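Long-range contacts in phiAB6 tailspike (PDB 5JS4), which fragments the exopolysaccharide of Acinetobacter baumannii, acting as the trimeric, beta-helical tailspike of a bacteriophage: residues A[243-247]-A[276-280]; A[611-617]-A[708-714]; A[672-678]-A[692-698]. All coordinates share one frame; numbering follows the deposited sequence.

Contact 1 of 3, residues A[243-247]-A[276-280]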
loop_
_atom_site.group_PDB
_atom_site.type_symbol
_atom_site.label_atom_id
_atom_site.label_comp_id
_atom_site.label_asym_id
_atom_site.label_seq_id
_atom_site.Cartn_x
_atom_site.Cartn_y
_atom_site.Cartn_z
ATOM N N LEU A 243 0.109 39.655 -9.729
ATOM C CA LEU A 243 1.248 38.879 -9.247
ATOM C C LEU A 243 2.304 39.833 -8.708
ATOM O O LEU A 243 2.771 40.715 -9.429
ATOM C CB LEU A 243 1.829 38.023 -10.378
ATOM C CG LEU A 243 3.133 37.264 -10.103
ATOM C CD1 LEU A 243 2.958 36.226 -9.006
ATOM C CD2 LEU A 243 3.632 36.610 -11.381
ATOM N N ILE A 244 2.658 39.653 -7.437
ATOM C CA ILE A 244 3.677 40.457 -6.771
ATOM C C ILE A 244 4.787 39.511 -6.318
ATOM O O ILE A 244 4.512 38.456 -5.753
ATOM C CB ILE A 244 3.090 41.209 -5.554
ATOM C CG1 ILE A 244 1.896 42.068 -5.983
ATOM C CG2 ILE A 244 4.147 42.087 -4.899
ATOM C CD1 ILE A 244 1.014 42.517 -4.840
ATOM N N THR A 245 6.037 39.884 -6.584
ATOM C CA THR A 245 7.197 39.071 -6.207
ATOM C C THR A 245 8.204 39.921 -5.444
ATOM O O THR A 245 8.011 41.124 -5.271
ATOM C CB THR A 245 7.911 38.457 -7.436
ATOM O OG1 THR A 245 8.736 39.445 -8.063
ATOM C CG2 THR A 245 6.913 37.900 -8.447
ATOM N N VAL A 246 9.290 39.294 -5.006
ATOM C CA VAL A 246 10.374 40.025 -4.352
ATOM C C VAL A 246 10.992 41.093 -5.265
ATOM O O VAL A 246 11.549 42.073 -4.775
ATOM C CB VAL A 246 11.473 39.084 -3.801
ATOM C CG1 VAL A 246 10.915 38.226 -2.672
ATOM C CG2 VAL A 246 12.084 38.219 -4.900
ATOM N N ASP A 247 10.880 40.913 -6.581
ATOM C CA ASP A 247 11.356 41.920 -7.540
ATOM C C ASP A 247 10.659 43.267 -7.349
ATOM O O ASP A 247 11.263 44.315 -7.581
ATOM C CB ASP A 247 11.167 41.446 -8.983
ATOM C CG ASP A 247 11.991 40.216 -9.316
ATOM O OD1 ASP A 247 12.702 39.696 -8.427
ATOM O OD2 ASP A 247 11.927 39.768 -10.478
ATOM N N LEU A 276 5.344 34.241 -0.356
ATOM C CA LEU A 276 6.402 34.982 -1.028
ATOM C C LEU A 276 6.694 34.308 -2.362
ATOM O O LEU A 276 6.798 33.083 -2.429
ATOM C CB LEU A 276 7.661 35.037 -0.157
ATOM C CG LEU A 276 8.863 35.811 -0.728
ATOM C CD1 LEU A 276 9.655 36.507 0.370
ATOM C CD2 LEU A 276 9.790 34.913 -1.538
ATOM N N TYR A 277 6.814 35.116 -3.413
ATOM C CA TYR A 277 7.103 34.634 -4.764
ATOM C C TYR A 277 8.405 35.214 -5.288
ATOM O O TYR A 277 8.743 36.367 -5.012
ATOM C CB TYR A 277 5.961 35.000 -5.719
ATOM C CG TYR A 277 4.671 34.326 -5.348
ATOM C CD1 TYR A 277 3.790 34.924 -4.457
ATOM C CD2 TYR A 277 4.346 33.071 -5.852
ATOM C CE1 TYR A 277 2.611 34.306 -4.094
ATOM C CE2 TYR A 277 3.170 32.440 -5.492
ATOM C CZ TYR A 277 2.306 33.062 -4.611
ATOM O OH TYR A 277 1.136 32.438 -4.242
ATOM N N LEU A 278 9.133 34.402 -6.045
ATOM C CA LEU A 278 10.300 34.874 -6.775
ATOM C C LEU A 278 9.885 35.355 -8.158
ATOM O O LEU A 278 8.835 34.965 -8.671
ATOM C CB LEU A 278 11.332 33.759 -6.909
ATOM C CG LEU A 278 11.811 33.110 -5.611
ATOM C CD1 LEU A 278 12.850 32.049 -5.930
ATOM C CD2 LEU A 278 12.374 34.139 -4.635
ATOM N N GLY A 279 10.711 36.213 -8.750
ATOM C CA GLY A 279 10.522 36.648 -10.133
ATOM C C GLY A 279 10.835 35.534 -11.115
ATOM O O GLY A 279 11.286 34.460 -10.718
ATOM N N ALA A 280 10.612 35.793 -12.400
ATOM C CA ALA A 280 10.713 34.753 -13.426
ATOM C C ALA A 280 12.098 34.122 -13.486
ATOM O O ALA A 280 12.230 32.899 -13.507
ATOM C CB ALA A 280 10.336 35.313 -14.787
#
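V246 meets L276, Y277 and L278 where a loop with an ST turn at T245 packs against the end of strand 275-277, early in the beta-helix, and the loop after it. The backbone N of V246 donates to Y277 O at 3.0 Å, nearly in line with the carbonyl bond. It is the only hydrogen bond between the two segments.

The V246 side chain uses both branches. V246 CG1 packs against L276 CD2 at 3.7 Å, and these two side chains cross at about a right angle. V246 CG2 lies alongside L278 CD2 at 4.1 Å, with both side chains pointing the same way.

T245 builds the turn. T245 OG1 is tucked between its own N and carbonyl carbon (chi1 79°) and accepts from D247 N at 3.0 Å. T245 CG2 is thereby turned to L278 O, 3.5 Å away. T245 OG1 is also bonded to N242 of the second subunit. D247 OD2 lies 3.4 Å from G279 CA, while D247 OD1 bonds the hydroxyl of Y284, which G279 N bonds as well. Contact is thinner at L243, whose CD1 comes obliquely to Y277 CG at 4.5 Å.

Helix 260-268 covers the site: F263 packs on V246 and L278, and Y266 on Y277. Strand 296-298 pairs with L276 through its backbone, and strand 282-286 brings Y284 against V246 and L278.

Contact 2 of 3, residues A[611-617]-A[708-714]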
loop_
_atom_site.group_PDB
_atom_site.type_symbol
_atom_site.label_atom_id
_atom_site.label_comp_id
_atom_site.label_asym_id
_atom_site.label_seq_id
_atom_site.Cartn_x
_atom_site.Cartn_y
_atom_site.Cartn_z
ATOM N N MET A 611 -3.153 -44.235 24.859
ATOM C CA MET A 611 -2.369 -45.356 25.358
ATOM C C MET A 611 -2.106 -45.143 26.838
ATOM O O MET A 611 -1.899 -44.018 27.289
ATOM C CB MET A 611 -1.065 -45.504 24.576
ATOM C CG MET A 611 -1.312 -45.723 23.092
ATOM S SD MET A 611 0.166 -46.154 22.161
ATOM C CE MET A 611 0.219 -47.922 22.415
ATOM N N LEU A 612 -2.128 -46.234 27.585
ATOM C CA LEU A 612 -2.050 -46.169 29.036
ATOM C C LEU A 612 -1.414 -47.451 29.533
ATOM O O LEU A 612 -1.812 -48.536 29.129
ATOM C CB LEU A 612 -3.465 -45.997 29.593
ATOM C CG LEU A 612 -3.657 -45.946 31.106
ATOM C CD1 LEU A 612 -2.903 -44.790 31.735
ATOM C CD2 LEU A 612 -5.142 -45.832 31.409
ATOM N N THR A 613 -0.409 -47.328 30.398
ATOM C CA THR A 613 0.333 -48.488 30.866
ATOM C C THR A 613 0.242 -48.649 32.384
ATOM O O THR A 613 0.337 -47.675 33.129
ATOM C CB THR A 613 1.790 -48.429 30.354
ATOM O OG1 THR A 613 1.780 -48.668 28.937
ATOM C CG2 THR A 613 2.678 -49.466 31.025
ATOM N N TYR A 614 0.007 -49.888 32.805
ATOM C CA TYR A 614 0.070 -50.304 34.204
ATOM C C TYR A 614 1.475 -50.801 34.492
ATOM O O TYR A 614 2.035 -51.537 33.695
ATOM C CB TYR A 614 -0.904 -51.452 34.443
ATOM C CG TYR A 614 -0.734 -52.144 35.773
ATOM C CD1 TYR A 614 -1.335 -51.637 36.916
ATOM C CD2 TYR A 614 0.023 -53.308 35.887
ATOM C CE1 TYR A 614 -1.187 -52.266 38.138
ATOM C CE2 TYR A 614 0.177 -53.947 37.104
ATOM C CZ TYR A 614 -0.429 -53.418 38.229
ATOM O OH TYR A 614 -0.293 -54.043 39.446
ATOM N N ASP A 615 2.038 -50.413 35.634
ATOM C CA ASP A 615 3.342 -50.909 36.068
ATOM C C ASP A 615 3.336 -50.898 37.585
ATOM O O ASP A 615 3.235 -49.836 38.197
ATOM C CB ASP A 615 4.458 -50.022 35.514
ATOM C CG ASP A 615 5.859 -50.548 35.817
ATOM O OD1 ASP A 615 6.027 -51.436 36.679
ATOM O OD2 ASP A 615 6.804 -50.049 35.172
ATOM N N GLN A 616 3.423 -52.075 38.191
ATOM C CA GLN A 616 3.364 -52.154 39.652
ATOM C C GLN A 616 4.590 -51.517 40.315
ATOM O O GLN A 616 4.569 -51.266 41.519
ATOM C CB GLN A 616 3.133 -53.591 40.128
ATOM C CG GLN A 616 4.276 -54.555 39.905
ATOM C CD GLN A 616 3.904 -55.974 40.314
ATOM O OE1 GLN A 616 3.060 -56.611 39.684
ATOM N NE2 GLN A 616 4.526 -56.472 41.372
ATOM N N SER A 617 5.639 -51.243 39.537
ATOM C CA SER A 617 6.819 -50.517 40.042
ATOM C C SER A 617 6.692 -48.989 40.002
ATOM O O SER A 617 7.553 -48.289 40.552
ATOM C CB SER A 617 8.086 -50.936 39.288
ATOM O OG SER A 617 8.466 -52.250 39.636
ATOM N N PRO A 708 0.402 -59.685 35.575
ATOM C CA PRO A 708 1.590 -59.105 34.958
ATOM C C PRO A 708 2.204 -58.036 35.854
ATOM O O PRO A 708 1.512 -57.452 36.691
ATOM C CB PRO A 708 1.056 -58.468 33.667
ATOM C CG PRO A 708 -0.255 -59.130 33.412
ATOM C CD PRO A 708 -0.809 -59.432 34.774
ATOM N N HIS A 709 3.497 -57.803 35.694
ATOM C CA HIS A 709 4.156 -56.689 36.362
ATOM C C HIS A 709 3.807 -55.375 35.671
ATOM O O HIS A 709 3.618 -54.347 36.318
ATOM C CB HIS A 709 5.663 -56.892 36.339
ATOM C CG HIS A 709 6.390 -56.092 37.367
ATOM N ND1 HIS A 709 6.664 -54.754 37.218
ATOM C CD2 HIS A 709 6.901 -56.453 38.568
ATOM C CE1 HIS A 709 7.319 -54.324 38.283
ATOM N NE2 HIS A 709 7.476 -55.335 39.114
ATOM N N ARG A 710 3.715 -55.422 34.343
ATOM C CA ARG A 710 3.493 -54.232 33.537
ATOM C C ARG A 710 2.801 -54.632 32.242
ATOM O O ARG A 710 3.115 -55.669 31.665
ATOM C CB ARG A 710 4.834 -53.537 33.247
ATOM C CG ARG A 710 4.785 -52.369 32.271
ATOM C CD ARG A 710 6.137 -51.673 32.185
ATOM N NE ARG A 710 6.157 -50.609 31.181
ATOM C CZ ARG A 710 6.365 -49.311 31.410
ATOM N NH1 ARG A 710 6.586 -48.840 32.636
ATOM N NH2 ARG A 710 6.355 -48.462 30.392
ATOM N N PHE A 711 1.839 -53.824 31.814
ATOM C CA PHE A 711 1.207 -54.012 30.512
ATOM C C PHE A 711 0.560 -52.722 30.030
ATOM O O PHE A 711 0.208 -51.849 30.820
ATOM C CB PHE A 711 0.180 -55.158 30.537
ATOM C CG PHE A 711 -1.049 -54.876 31.365
ATOM C CD1 PHE A 711 -1.064 -55.165 32.719
ATOM C CD2 PHE A 711 -2.198 -54.343 30.785
ATOM C CE1 PHE A 711 -2.193 -54.918 33.485
ATOM C CE2 PHE A 711 -3.327 -54.096 31.547
ATOM C CZ PHE A 711 -3.324 -54.384 32.897
ATOM N N THR A 712 0.395 -52.640 28.718
ATOM C CA THR A 712 -0.160 -51.487 28.036
ATOM C C THR A 712 -1.579 -51.792 27.571
ATOM O O THR A 712 -1.903 -52.940 27.266
ATOM C CB THR A 712 0.705 -51.168 26.800
ATOM O OG1 THR A 712 2.019 -50.794 27.235
ATOM C CG2 THR A 712 0.109 -50.057 25.943
ATOM N N VAL A 713 -2.412 -50.757 27.540
ATOM C CA VAL A 713 -3.673 -50.797 26.802
ATOM C C VAL A 713 -3.736 -49.604 25.852
ATOM O O VAL A 713 -3.138 -48.556 26.102
ATOM C CB VAL A 713 -4.917 -50.810 27.728
ATOM C CG1 VAL A 713 -4.811 -51.931 28.746
ATOM C CG2 VAL A 713 -5.129 -49.472 28.416
ATOM N N ALA A 714 -4.476 -49.774 24.761
ATOM C CA ALA A 714 -4.757 -48.689 23.835
ATOM C C ALA A 714 -6.249 -48.712 23.568
ATOM O O ALA A 714 -6.818 -49.771 23.322
ATOM C CB ALA A 714 -3.979 -48.863 22.540
HETATM O O HOH W 1 0.184 -56.624 39.141
#
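T613 and T712 face each other across two antiparallel strands, and their OG1 atoms share a hydrogen bond of 2.7 Å. Both hydroxyls have a further partner in the second subunit, H653 for T613 and the backbone N of I654 for T712. On the other face, Y614 packs on F711. The F711 ring is set between its own N and carbonyl carbon (chi1 68°), which brings one face under Y614 CB, 4.1 Å from the ring centroid. The two rings are oblique, with planes 36° apart. Backbone bonds hold this part closely, as in Y614 N to F711 O at 2.8 Å.

One pair further along, R710 stretches out to D615. R710 NH1 makes a salt bridge to D615 OD2 at 2.8 Å, approaching on the anti side of the carboxylate. The carboxylate stands almost perpendicular to the guanidinium (86°). T613 CG2 covers one face of the guanidinium, 3.7 Å from R710 NE. R664 also forms a salt bridge to D615 OD2 and is its main partner, so two arginines would favour the charged carboxylate.

The strands belong to a six-stranded antiparallel sheet of the C-terminal region, in which 708-715 runs between 602-615 and 654-661. A classic bulge at H709 and R710 lies on the side toward strand 654-661, facing L660.

At Q616 and S617 the contact opens towards solvent. D615 OD1 accepts from S617 N in an Asx turn. Q616 N still reaches H709 O at 3.0 Å. The exposed Q616 side chain lies over the H709 ring, with CG 3.3 Å from its centroid and the amide roughly parallel to it. A water is bonded to Y614 OH at 2.6 Å and also donates to P708 O.

Contact 3 of 3, residues A[672-678]-A[692-698]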
loop_
_atom_site.group_PDB
_atom_site.type_symbol
_atom_site.label_atom_id
_atom_site.label_comp_id
_atom_site.label_asym_id
_atom_site.label_seq_id
_atom_site.Cartn_x
_atom_site.Cartn_y
_atom_site.Cartn_z
ATOM N N THR A 672 -2.717 -64.557 28.427
ATOM C CA THR A 672 -3.835 -64.361 27.514
ATOM C C THR A 672 -4.852 -63.454 28.184
ATOM O O THR A 672 -5.179 -63.658 29.351
ATOM C CB THR A 672 -4.486 -65.715 27.191
ATOM O OG1 THR A 672 -3.519 -66.555 26.548
ATOM C CG2 THR A 672 -5.712 -65.552 26.286
ATOM N N HIS A 673 -5.344 -62.459 27.452
ATOM C CA HIS A 673 -6.304 -61.497 28.008
ATOM C C HIS A 673 -7.706 -61.619 27.433
ATOM O O HIS A 673 -7.916 -62.097 26.321
ATOM C CB HIS A 673 -5.822 -60.047 27.839
ATOM C CG HIS A 673 -5.464 -59.677 26.429
ATOM N ND1 HIS A 673 -6.389 -59.240 25.507
ATOM C CD2 HIS A 673 -4.271 -59.671 25.792
ATOM C CE1 HIS A 673 -5.784 -58.987 24.362
ATOM N NE2 HIS A 673 -4.497 -59.243 24.506
ATOM N N GLY A 674 -8.660 -61.186 28.242
ATOM C CA GLY A 674 -10.017 -60.907 27.801
ATOM C C GLY A 674 -10.447 -59.633 28.498
ATOM O O GLY A 674 -9.808 -59.204 29.463
ATOM N N ILE A 675 -11.520 -59.017 28.015
ATOM C CA ILE A 675 -12.015 -57.791 28.626
ATOM C C ILE A 675 -13.482 -57.883 29.030
ATOM O O ILE A 675 -14.210 -58.795 28.636
ATOM C CB ILE A 675 -11.779 -56.549 27.740
ATOM C CG1 ILE A 675 -12.338 -56.752 26.332
ATOM C CG2 ILE A 675 -10.290 -56.213 27.681
ATOM C CD1 ILE A 675 -12.513 -55.459 25.562
ATOM N N GLN A 676 -13.875 -56.929 29.864
ATOM C CA GLN A 676 -15.265 -56.749 30.276
ATOM C C GLN A 676 -15.487 -55.262 30.473
ATOM O O GLN A 676 -14.665 -54.591 31.089
ATOM C CB GLN A 676 -15.529 -57.483 31.582
ATOM C CG GLN A 676 -16.962 -57.392 32.081
ATOM C CD GLN A 676 -17.128 -58.111 33.394
ATOM O OE1 GLN A 676 -16.678 -57.623 34.430
ATOM N NE2 GLN A 676 -17.745 -59.285 33.363
ATOM N N MET A 677 -16.593 -54.739 29.960
ATOM C CA MET A 677 -16.841 -53.307 30.068
ATOM C C MET A 677 -17.322 -52.945 31.469
ATOM O O MET A 677 -17.913 -53.772 32.170
ATOM C CB MET A 677 -17.850 -52.850 29.020
ATOM C CG MET A 677 -17.470 -53.206 27.593
ATOM S SD MET A 677 -15.811 -52.691 27.100
ATOM C CE MET A 677 -15.997 -50.910 27.149
ATOM N N ILE A 678 -17.020 -51.714 31.868
ATOM C CA ILE A 678 -17.558 -51.112 33.087
ATOM C C ILE A 678 -18.600 -50.087 32.646
ATOM O O ILE A 678 -18.297 -49.159 31.899
ATOM C CB ILE A 678 -16.452 -50.432 33.923
ATOM C CG1 ILE A 678 -15.382 -51.451 34.323
ATOM C CG2 ILE A 678 -17.050 -49.784 35.168
ATOM C CD1 ILE A 678 -14.132 -50.842 34.916
ATOM N N ALA A 692 -17.910 -46.507 31.194
ATOM C CA ALA A 692 -17.018 -45.719 32.029
ATOM C C ALA A 692 -15.568 -46.129 31.790
ATOM O O ALA A 692 -14.651 -45.313 31.898
ATOM C CB ALA A 692 -17.374 -45.910 33.493
ATOM N N GLY A 693 -15.378 -47.407 31.486
ATOM C CA GLY A 693 -14.054 -47.987 31.311
ATOM C C GLY A 693 -14.188 -49.464 31.009
ATOM O O GLY A 693 -15.217 -49.910 30.495
ATOM N N PHE A 694 -13.152 -50.231 31.321
ATOM C CA PHE A 694 -13.178 -51.666 31.088
ATOM C C PHE A 694 -12.186 -52.387 31.987
ATOM O O PHE A 694 -11.217 -51.785 32.474
ATOM C CB PHE A 694 -12.934 -52.001 29.602
ATOM C CG PHE A 694 -11.629 -51.481 29.045
ATOM C CD1 PHE A 694 -11.533 -50.186 28.555
ATOM C CD2 PHE A 694 -10.511 -52.304 28.964
ATOM C CE1 PHE A 694 -10.343 -49.712 28.023
ATOM C CE2 PHE A 694 -9.318 -51.832 28.431
ATOM C CZ PHE A 694 -9.235 -50.536 27.964
ATOM N N LYS A 695 -12.467 -53.665 32.225
ATOM C CA LYS A 695 -11.582 -54.548 32.963
ATOM C C LYS A 695 -10.775 -55.390 31.993
ATOM O O LYS A 695 -11.272 -55.767 30.932
ATOM C CB LYS A 695 -12.371 -55.476 33.885
ATOM C CG LYS A 695 -13.143 -54.759 34.982
ATOM C CD LYS A 695 -13.704 -55.752 35.988
ATOM C CE LYS A 695 -14.531 -55.067 37.066
ATOM N NZ LYS A 695 -15.067 -56.047 38.051
ATOM N N VAL A 696 -9.531 -55.672 32.376
ATOM C CA VAL A 696 -8.665 -56.597 31.662
ATOM C C VAL A 696 -8.395 -57.779 32.582
ATOM O O VAL A 696 -8.005 -57.588 33.738
ATOM C CB VAL A 696 -7.329 -55.940 31.276
ATOM C CG1 VAL A 696 -6.460 -56.913 30.485
ATOM C CG2 VAL A 696 -7.570 -54.669 30.481
ATOM N N PHE A 697 -8.619 -58.983 32.067
ATOM C CA PHE A 697 -8.390 -60.234 32.783
ATOM C C PHE A 697 -7.211 -60.930 32.124
ATOM O O PHE A 697 -7.203 -61.093 30.907
ATOM C CB PHE A 697 -9.609 -61.158 32.678
ATOM C CG PHE A 697 -10.850 -60.639 33.362
ATOM C CD1 PHE A 697 -11.560 -59.566 32.833
ATOM C CD2 PHE A 697 -11.325 -61.247 34.517
ATOM C CE1 PHE A 697 -12.708 -59.099 33.458
ATOM C CE2 PHE A 697 -12.476 -60.789 35.139
ATOM C CZ PHE A 697 -13.160 -59.711 34.610
ATOM N N TRP A 698 -6.229 -61.339 32.924
ATOM C CA TRP A 698 -5.039 -62.025 32.426
ATOM C C TRP A 698 -4.954 -63.444 32.964
ATOM O O TRP A 698 -5.102 -63.661 34.167
ATOM C CB TRP A 698 -3.780 -61.289 32.866
ATOM C CG TRP A 698 -3.519 -59.988 32.187
ATOM C CD1 TRP A 698 -3.697 -58.738 32.703
ATOM C CD2 TRP A 698 -2.994 -59.805 30.870
ATOM N NE1 TRP A 698 -3.317 -57.787 31.790
ATOM C CE2 TRP A 698 -2.888 -58.417 30.650
ATOM C CE3 TRP A 698 -2.602 -60.682 29.850
ATOM C CZ2 TRP A 698 -2.401 -57.884 29.457
ATOM C CZ3 TRP A 698 -2.123 -60.151 28.663
ATOM C CH2 TRP A 698 -2.026 -58.770 28.474
HETATM O O HOH W 2 -16.164 -58.420 37.019
#
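H673 lies against one face of the W698 indole. H673 CB is 3.9 Å from the centroid of the six-membered ring, a CH-pi contact. The imidazole then turns an edge to that ring in an offset edge-to-face pair, with centroids 5.2 Å apart and planes at 76°. A first torsion of 54° puts the H673 ring between its own N and carbonyl carbon, which carries CD2 over CZ3 and CH2 of W698. V696 CG1 shares the same indole face. G674 O lies at the edge of the F697 ring, in plane, 3.8 Å from F697 CD1. Q676 CB approaches that ring obliquely. I675 CG2 likewise comes obliquely to the F694 ring, and F694 CB touches M677 SD.

These side chains project from both faces of two antiparallel strands. Their backbone bonds alternate, and K695 N to Q676 O is the shortest at 2.6 Å. The regular pairing ends in a classic beta bulge, where A692 and G693 both face I678. A692 N gives I678 O a bond of 2.8 Å, and G693 N adds a weak one at 3.4 Å.

Outside the two segments W698 meets F711 edge-to-face and packs on V656, while F694 meets V639 and F715. On the other face, Q676 and K695 lie side by side. One water donates to Q676 OE1 and accepts from K695 NZ, at 2.8 Å from each. K695 NZ also forms a salt bridge with E632, and Q676 NE2 bonds G666 O of the third subunit.

The two faces thus differ in chemistry. That of H673, I675, M677, F694, V696 and W698 is largely apolar. The other is mixed. I678 CD1 packs on K695 CG and F697 sits there too, while the polar ends meet water, a carboxylate and a neighbouring chain.

In the fold
Contact 1 stands far from the others, its centre about 97 Å from that of contact 2, across the centre of the chain. It joins a loop to an early beta-helix strand with one backbone bond, a few apolar contacts and turn polar groups whose main partners lie outside the two segments. Contacts 2 and 3 are antiparallel strand pairs of two different C-terminal sheets, whose strands 690-699 and 708-715 are consecutive in sequence. They abut: P708 packs on W698, and V713 on V696 and F694. Contacts 1 and 2 are mainly buried, contact 3 only partly. Contact 2 adds a salt bridge and paired threonines, contact 3 a water-bridged polar pair. All three adjoin neighbouring subunits.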